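Local atomic coordinates of hypothetical protein (Porphyromonas gingivalis W83, PDB entry 2P3P), a protein that is of unknown function, belongs to the DUF3256 family, and can bind a magnesium ion. Residues Pro126-Phe131 with Thr151-Gln156; Gln144-Ser149 with Pro182-Phe187. One frame throughout, in Å; residues are numbered along the deposited sequence.

Following the chain from the N terminus, both contacts come after the seven-stranded antiparallel sheet. Residues 126-131 lie in the loop after strand 116-117. Helix 141-146 follows and runs into 144-149. The chain then returns at 151-156, where interaction 1 closes a loop that contains that helix. Strand 155-159 starts the four-stranded antiparallel sheet. After strand 165-170 comes helix 181-184, and interaction 2 joins 182-187 back to 144-149. The segments alternate, so the two loops cross. Their centres lie about 13 Å apart. Interaction 1 ties the loop to the start of the smaller sheet; interaction 2 pairs the two short helices beyond it.

Interaction 1 (Pro126-Phe131 with Thr151-Gln156)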
ATOM      1  N   PRO A 126      -2.114  -9.718   8.314  1.00  9.82           N
ATOM      2  CA  PRO A 126      -1.714 -11.083   8.667  1.00 10.57           C
ATOM      3  C   PRO A 126      -0.613 -11.115   9.718  1.00 10.68           C
ATOM      4  O   PRO A 126       0.076 -10.106   9.893  1.00 12.18           O
ATOM      5  CB  PRO A 126      -1.212 -11.673   7.349  1.00 10.75           C
ATOM      6  CG  PRO A 126      -0.939 -10.549   6.449  1.00  9.37           C
ATOM      7  CD  PRO A 126      -1.786  -9.369   6.915  1.00  9.91           C
ATOM      8  N   ARG A 127      -0.556 -12.224  10.464  1.00 10.77           N
ATOM      9  CA  ARG A 127       0.528 -12.520  11.403  1.00 10.94           C
ATOM     10  C   ARG A 127       1.706 -13.046  10.617  1.00  9.19           C
ATOM     11  O   ARG A 127       1.534 -13.576   9.506  1.00  8.21           O
ATOM     12  CB  ARG A 127       0.115 -13.580  12.437  1.00 10.64           C
ATOM     13  CG  ARG A 127      -1.033 -13.161  13.350  1.00 12.73           C
ATOM     14  CD  ARG A 127      -1.538 -14.295  14.247  1.00 15.49           C
ATOM     15  NE  ARG A 127      -0.452 -14.987  14.947  1.00 20.02           N
ATOM     16  CZ  ARG A 127      -0.592 -15.730  16.042  1.00 21.37           C
ATOM     17  NH1 ARG A 127       0.471 -16.307  16.569  1.00 22.27           N
ATOM     18  NH2 ARG A 127      -1.777 -15.880  16.622  1.00 23.35           N
ATOM     19  N   ILE A 128       2.896 -12.958  11.202  1.00  9.21           N
ATOM     20  CA  ILE A 128       4.062 -13.447  10.483  1.00  9.45           C
ATOM     21  C   ILE A 128       3.921 -14.960  10.225  1.00  9.26           C
ATOM     22  O   ILE A 128       4.491 -15.483   9.260  1.00  8.70           O
ATOM     23  CB  ILE A 128       5.391 -13.102  11.200  1.00 10.33           C
ATOM     24  CG1 ILE A 128       6.591 -13.329  10.280  1.00 11.06           C
ATOM     25  CG2 ILE A 128       5.563 -13.942  12.508  1.00  7.55           C
ATOM     26  CD1 ILE A 128       6.588 -12.533   8.977  1.00  8.79           C
ATOM     27  N   GLU A 129       3.167 -15.686  11.066  1.00  9.38           N
ATOM     28  CA  GLU A 129       3.066 -17.133  10.897  1.00  9.12           C
ATOM     29  C   GLU A 129       2.340 -17.525   9.625  1.00  9.11           C
ATOM     30  O   GLU A 129       2.503 -18.660   9.138  1.00  8.36           O
ATOM     31  CB  GLU A 129       2.424 -17.846  12.120  1.00  9.16           C
ATOM     32  CG  GLU A 129       0.920 -17.555  12.344  1.00  9.71           C
ATOM     33  CD  GLU A 129       0.275 -18.440  13.408  1.00  9.35           C
ATOM     34  OE1 GLU A 129       0.944 -19.360  13.984  1.00  7.70           O
ATOM     35  OE2 GLU A 129      -0.931 -18.224  13.653  1.00 10.43           O
ATOM     36  N   ASP A 130       1.519 -16.603   9.120  1.00  9.47           N
ATOM     37  CA  ASP A 130       0.865 -16.781   7.817  1.00  9.29           C
ATOM     38  C   ASP A 130       1.836 -16.956   6.652  1.00  9.02           C
ATOM     39  O   ASP A 130       1.420 -17.403   5.576  1.00  9.37           O
ATOM     40  CB  ASP A 130      -0.107 -15.646   7.554  1.00  8.60           C
ATOM     41  CG  ASP A 130      -1.216 -15.600   8.593  1.00 13.21           C
ATOM     42  OD1 ASP A 130      -1.607 -16.666   9.111  1.00 14.13           O
ATOM     43  OD2 ASP A 130      -1.685 -14.496   8.880  1.00 19.15           O
ATOM     44  N   PHE A 131       3.105 -16.622   6.873  1.00  7.70           N
ATOM     45  CA  PHE A 131       4.125 -16.661   5.826  1.00  8.85           C
ATOM     46  C   PHE A 131       5.041 -17.870   6.057  1.00  9.25           C
ATOM     47  O   PHE A 131       6.087 -18.028   5.386  1.00  8.74           O
ATOM     48  CB  PHE A 131       4.953 -15.365   5.840  1.00  9.23           C
ATOM     49  CG  PHE A 131       4.188 -14.147   5.456  1.00  8.39           C
ATOM     50  CD1 PHE A 131       4.108 -13.750   4.115  1.00 11.19           C
ATOM     51  CD2 PHE A 131       3.504 -13.407   6.403  1.00 10.71           C
ATOM     52  CE1 PHE A 131       3.388 -12.636   3.739  1.00  5.41           C
ATOM     53  CE2 PHE A 131       2.759 -12.292   6.019  1.00  6.06           C
ATOM     54  CZ  PHE A 131       2.715 -11.916   4.674  1.00  7.27           C
ATOM     55  N   THR A 151      10.121 -10.121  14.501  0.50  9.50           N
ATOM     56  CA  THR A 151       9.367  -8.915  14.875  0.50  9.85           C
ATOM     57  C   THR A 151      10.378  -7.785  15.084  0.50  9.53           C
ATOM     58  O   THR A 151      11.340  -7.970  15.827  0.50 11.48           O
ATOM     59  CB  THR A 151       8.567  -9.184  16.169  0.50 10.03           C
ATOM     60  OG1 THR A 151       7.626 -10.249  15.951  0.50 11.07           O
ATOM     61  CG2 THR A 151       7.830  -7.939  16.628  0.50  9.24           C
ATOM     62  N   PRO A 152      10.170  -6.590  14.489  1.00  9.44           N
ATOM     63  CA  PRO A 152       8.973  -6.091  13.782  1.00  8.70           C
ATOM     64  C   PRO A 152       8.720  -6.831  12.483  1.00  8.27           C
ATOM     65  O   PRO A 152       9.639  -7.101  11.724  1.00  8.07           O
ATOM     66  CB  PRO A 152       9.289  -4.601  13.539  1.00  9.72           C
ATOM     67  CG  PRO A 152      10.311  -4.280  14.530  1.00  9.90           C
ATOM     68  CD  PRO A 152      11.153  -5.500  14.647  1.00  9.44           C
ATOM     69  N   SER A 153       7.462  -7.183  12.248  1.00  7.68           N
ATOM     70  CA  SER A 153       7.129  -8.002  11.121  1.00  6.42           C
ATOM     71  C   SER A 153       6.779  -7.112   9.927  1.00  6.31           C
ATOM     72  O   SER A 153       5.630  -7.042   9.494  1.00  5.30           O
ATOM     73  CB  SER A 153       5.994  -8.946  11.467  1.00  7.08           C
ATOM     74  OG  SER A 153       6.337  -9.755  12.576  1.00  7.37           O
ATOM     75  N   TYR A 154       7.805  -6.517   9.337  1.00  5.58           N
ATOM     76  CA  TYR A 154       7.622  -5.646   8.171  1.00  5.19           C
ATOM     77  C   TYR A 154       6.946  -6.402   7.048  1.00  5.08           C
ATOM     78  O   TYR A 154       7.251  -7.571   6.783  1.00  4.37           O
ATOM     79  CB  TYR A 154       8.953  -5.053   7.699  1.00  5.32           C
ATOM     80  CG  TYR A 154       9.756  -4.360   8.775  1.00  5.72           C
ATOM     81  CD1 TYR A 154       9.345  -3.147   9.278  1.00  8.49           C
ATOM     82  CD2 TYR A 154      10.937  -4.910   9.274  1.00  6.83           C
ATOM     83  CE1 TYR A 154      10.061  -2.481  10.255  1.00  5.93           C
ATOM     84  CE2 TYR A 154      11.664  -4.246  10.279  1.00  7.96           C
ATOM     85  CZ  TYR A 154      11.223  -3.030  10.747  1.00  7.72           C
ATOM     86  OH  TYR A 154      11.910  -2.313  11.734  1.00  8.68           O
HETATM   87  N   MSE A 155       5.987  -5.742   6.418  1.00  6.30           N
HETATM   88  CA  MSE A 155       5.287  -6.299   5.270  1.00  5.62           C
HETATM   89  C   MSE A 155       4.984  -5.196   4.256  1.00  5.75           C
HETATM   90  O   MSE A 155       4.583  -4.073   4.602  1.00  4.75           O
HETATM   91  CB  MSE A 155       3.979  -7.023   5.672  1.00  5.98           C
HETATM   92  CG  MSE A 155       4.176  -8.192   6.638  1.00  6.50           C
HETATM   93 SE   MSE A 155       2.489  -8.717   7.443  0.80  7.66          SE
HETATM   94  CE  MSE A 155       3.178  -9.833   8.956  1.00  6.46           C
ATOM     95  N   GLN A 156       5.214  -5.520   2.991  1.00  6.76           N
ATOM     96  CA  GLN A 156       4.952  -4.608   1.888  1.00  7.55           C
ATOM     97  C   GLN A 156       3.702  -5.057   1.120  1.00  7.83           C
ATOM     98  O   GLN A 156       3.588  -6.211   0.671  1.00  8.68           O
ATOM     99  CB  GLN A 156       6.154  -4.586   0.920  1.00  7.36           C
ATOM    100  CG  GLN A 156       5.944  -3.618  -0.252  1.00  8.11           C
ATOM    101  CD  GLN A 156       7.193  -3.427  -1.082  1.00  8.85           C
ATOM    102  OE1 GLN A 156       8.168  -4.205  -0.968  1.00  9.86           O
ATOM    103  NE2 GLN A 156       7.146  -2.466  -1.965  1.00  7.89           N
TER
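Met155 has CG beside its backbone N (chi1 -60°), and its selenomethionine chain runs extended beyond CG (chi2 165°). This shape carries SE and the CE methyl from the start of strand 155-159 to Pro126, Ile128 and Phe131. The end of the chain passes the proline in the opposite direction, with Met155 SE 4.0 Å from Pro126 CG. Met155 CE comes 3.3 Å from Pro126 O. The same methyl lies 3.9 Å from Phe131 CE2. Met155 SE is 5.0 Å from the centre of the Phe131 ring and 66° off its normal, an oblique Met-aromatic contact. Ile128 O lies in the plane of that ring at its edge. It also accepts the backbone N-H of Phe131, within the 3-10 turn 128-131.

A smaller contact lies beside this. Ser153 OG is 3.7 Å from Ile128 CB, but its hydrogen bond goes to Leu150 O. Ser153 is the centre of an inverse gamma turn leading into the strand. The loop also touches the four-stranded sheet through Ile128 and Phe131 on Gln170, and Pro126 on Tyr195. No hydrogen bond joins the two segments. Their contact is mainly apolar, with selenium standing where a methionine sulfur would be, and the methyl may add a weak C-H to oxygen attraction at Pro126 O.

Interaction 2 (Gln144-Ser149 with Pro182-Phe187); sequences QAIYAS and PLAAIF
Ile146 O accepts the backbone N-H of Ser149, with 2.7 Å between Ser149 N and Ile146 O. The side chain of Ile146 carries most of the contact with 182-187. Its CG1 branch stands beside the backbone N (chi1 -62°) and reaches the other helix. Ile146 CG1 lies 3.9 Å from Leu183 CB and 3.8 Å from the backbone atom Ala184 N. Ala184 adds its CB methyl alongside the same branch. Ile146 CD1 meets both CB and CD1 of Leu183, and the two side chains cross at a slant. One residue earlier, Ala145 CB touches Leu183 CD1 at 3.8 Å.

These contacts join helix 141-146 to helix 181-184. They form a small helix-to-helix junction at the periphery of the chain, with about 27 Å between the centre of the contact and the centre of the chain. The backbones come nearest at Ile146 and Ala184, with 6.4 Å between Ile146 CA and Ala184 CA.

Phe187 meets Ile146 from another direction, roughly at right angles to Leu183. Its CG sits between the backbone N and the carbonyl carbon (chi1 78°), which aims the ring at the isoleucine. Phe187 CZ is 4.0 Å from Ile146 CG2. Ile146 CB lies in the ring plane, so the isoleucine meets an edge and not a face. The backbone of Phe187 is anchored too, with Phe187 N 3.0 Å from Ala184 O in a hydrogen bond. Phe132 packs edge-to-face with the Phe187 ring, and the ring of Tyr143 meets it as well. Ser149, a magnesium-binding residue although this chain carries no bound ion, follows Ile146 by three positions.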
ATOM      1  N   GLN A 144      13.721 -21.194  16.882  1.00  9.47           N
ATOM      2  CA  GLN A 144      14.127 -20.572  18.138  1.00 10.27           C
ATOM      3  C   GLN A 144      15.275 -19.563  17.972  1.00 10.59           C
ATOM      4  O   GLN A 144      15.267 -18.494  18.637  1.00 10.24           O
ATOM      5  CB  GLN A 144      14.431 -21.664  19.217  1.00 10.10           C
ATOM      6  CG  GLN A 144      13.122 -22.309  19.693  1.00 12.17           C
ATOM      7  CD  GLN A 144      13.260 -23.615  20.537  1.00 14.30           C
ATOM      8  OE1 GLN A 144      14.301 -24.283  20.549  1.00 17.65           O
ATOM      9  NE2 GLN A 144      12.170 -23.967  21.249  1.00 18.77           N
ATOM     10  N   ALA A 145      16.189 -19.841  17.048  1.00  9.10           N
ATOM     11  CA  ALA A 145      17.298 -18.948  16.763  1.00 10.70           C
ATOM     12  C   ALA A 145      16.840 -17.663  16.040  1.00 10.89           C
ATOM     13  O   ALA A 145      17.404 -16.588  16.258  1.00 12.39           O
ATOM     14  CB  ALA A 145      18.389 -19.686  15.950  1.00  9.95           C
ATOM     15  N   ILE A 146      15.828 -17.760  15.176  1.00 11.32           N
ATOM     16  CA  ILE A 146      15.368 -16.609  14.363  1.00 11.03           C
ATOM     17  C   ILE A 146      14.187 -15.865  15.027  1.00 10.34           C
ATOM     18  O   ILE A 146      13.945 -14.714  14.703  1.00  9.87           O
ATOM     19  CB  ILE A 146      14.874 -17.081  12.971  1.00 11.81           C
ATOM     20  CG1 ILE A 146      16.003 -17.742  12.180  1.00 12.71           C
ATOM     21  CG2 ILE A 146      14.163 -15.917  12.157  1.00 12.20           C
ATOM     22  CD1 ILE A 146      17.342 -16.984  12.214  1.00 14.67           C
ATOM     23  N   TYR A 147      13.508 -16.510  15.976  1.00  9.66           N
ATOM     24  CA  TYR A 147      12.252 -16.031  16.546  1.00 10.56           C
ATOM     25  C   TYR A 147      12.264 -14.531  16.856  1.00  9.55           C
ATOM     26  O   TYR A 147      11.396 -13.784  16.431  1.00  9.88           O
ATOM     27  CB  TYR A 147      11.931 -16.768  17.856  1.00 12.79           C
ATOM     28  CG  TYR A 147      10.669 -16.270  18.480  1.00 14.45           C
ATOM     29  CD1 TYR A 147       9.449 -16.557  17.887  1.00 16.67           C
ATOM     30  CD2 TYR A 147      10.678 -15.452  19.616  1.00 15.65           C
ATOM     31  CE1 TYR A 147       8.262 -16.099  18.413  1.00 16.62           C
ATOM     32  CE2 TYR A 147       9.473 -14.985  20.157  1.00 16.97           C
ATOM     33  CZ  TYR A 147       8.270 -15.317  19.533  1.00 17.00           C
ATOM     34  OH  TYR A 147       7.051 -14.885  20.007  1.00 19.13           O
ATOM     35  N   ALA A 148      13.243 -14.096  17.625  1.00  8.54           N
ATOM     36  CA  ALA A 148      13.304 -12.687  18.037  1.00  9.31           C
ATOM     37  C   ALA A 148      13.556 -11.723  16.854  1.00 10.14           C
ATOM     38  O   ALA A 148      13.268 -10.508  16.971  1.00 11.51           O
ATOM     39  CB  ALA A 148      14.326 -12.500  19.132  1.00  9.31           C
ATOM     40  N   SER A 149      14.045 -12.244  15.723  1.00  8.68           N
ATOM     41  CA  SER A 149      14.245 -11.426  14.546  1.00 10.20           C
ATOM     42  C   SER A 149      12.982 -11.309  13.652  1.00 10.32           C
ATOM     43  O   SER A 149      12.975 -10.556  12.663  1.00 11.12           O
ATOM     44  CB  SER A 149      15.446 -11.910  13.750  1.00 10.85           C
ATOM     45  OG  SER A 149      16.639 -11.604  14.443  1.00 15.93           O
ATOM     46  N   PRO A 182      19.919 -18.971   6.115  1.00 13.37           N
ATOM     47  CA  PRO A 182      19.702 -20.434   5.968  1.00 12.37           C
ATOM     48  C   PRO A 182      18.813 -21.105   7.051  1.00 13.01           C
ATOM     49  O   PRO A 182      18.150 -22.095   6.759  1.00 11.15           O
ATOM     50  CB  PRO A 182      21.129 -21.004   5.938  1.00 13.17           C
ATOM     51  CG  PRO A 182      21.986 -19.829   5.542  1.00 12.94           C
ATOM     52  CD  PRO A 182      21.354 -18.653   6.210  1.00 12.55           C
ATOM     53  N   LEU A 183      18.735 -20.523   8.251  1.00 12.56           N
ATOM     54  CA  LEU A 183      17.896 -21.081   9.309  1.00 12.26           C
ATOM     55  C   LEU A 183      16.469 -20.702   8.995  1.00 12.25           C
ATOM     56  O   LEU A 183      15.587 -21.557   8.948  1.00 11.73           O
ATOM     57  CB  LEU A 183      18.261 -20.544  10.677  1.00 11.91           C
ATOM     58  CG  LEU A 183      19.677 -20.851  11.167  1.00 12.72           C
ATOM     59  CD1 LEU A 183      19.924 -20.076  12.485  1.00 13.65           C
ATOM     60  CD2 LEU A 183      19.853 -22.362  11.309  1.00 12.60           C
ATOM     61  N   ALA A 184      16.256 -19.418   8.731  1.00 11.58           N
ATOM     62  CA  ALA A 184      14.934 -18.942   8.368  1.00 12.09           C
ATOM     63  C   ALA A 184      14.333 -19.630   7.145  1.00 11.97           C
ATOM     64  O   ALA A 184      13.108 -19.806   7.054  1.00 11.92           O
ATOM     65  CB  ALA A 184      14.985 -17.411   8.186  1.00 12.73           C
ATOM     66  N   ALA A 185      15.178 -20.053   6.215  1.00 10.98           N
ATOM     67  CA  ALA A 185      14.683 -20.593   4.945  1.00 11.89           C
ATOM     68  C   ALA A 185      13.840 -21.867   5.114  1.00 12.27           C
ATOM     69  O   ALA A 185      13.044 -22.207   4.221  1.00 13.49           O
ATOM     70  CB  ALA A 185      15.868 -20.874   3.986  1.00 10.04           C
ATOM     71  N   ILE A 186      14.053 -22.597   6.212  1.00 12.97           N
ATOM     72  CA  ILE A 186      13.321 -23.845   6.443  1.00 12.66           C
ATOM     73  C   ILE A 186      11.878 -23.612   6.822  1.00 12.80           C
ATOM     74  O   ILE A 186      11.081 -24.569   6.757  1.00 12.76           O
ATOM     75  CB  ILE A 186      13.991 -24.811   7.486  1.00 13.67           C
ATOM     76  CG1 ILE A 186      13.801 -24.373   8.931  1.00 12.70           C
ATOM     77  CG2 ILE A 186      15.458 -24.946   7.202  1.00 12.89           C
ATOM     78  CD1 ILE A 186      14.147 -25.473   9.971  1.00 13.78           C
ATOM     79  N   PHE A 187      11.545 -22.386   7.256  1.00 11.62           N
ATOM     80  CA  PHE A 187      10.197 -22.102   7.705  1.00 11.54           C
ATOM     81  C   PHE A 187       9.563 -20.770   7.230  1.00 10.95           C
ATOM     82  O   PHE A 187       8.355 -20.687   7.168  1.00 12.25           O
ATOM     83  CB  PHE A 187      10.113 -22.249   9.217  1.00 10.12           C
ATOM     84  CG  PHE A 187      10.667 -21.086   9.987  1.00  9.98           C
ATOM     85  CD1 PHE A 187       9.850 -19.997  10.310  1.00 10.41           C
ATOM     86  CD2 PHE A 187      12.001 -21.074  10.379  1.00  6.80           C
ATOM     87  CE1 PHE A 187      10.355 -18.951  11.025  1.00 10.02           C
ATOM     88  CE2 PHE A 187      12.513 -20.017  11.088  1.00 11.06           C
ATOM     89  CZ  PHE A 187      11.714 -18.949  11.386  1.00  8.37           C
TER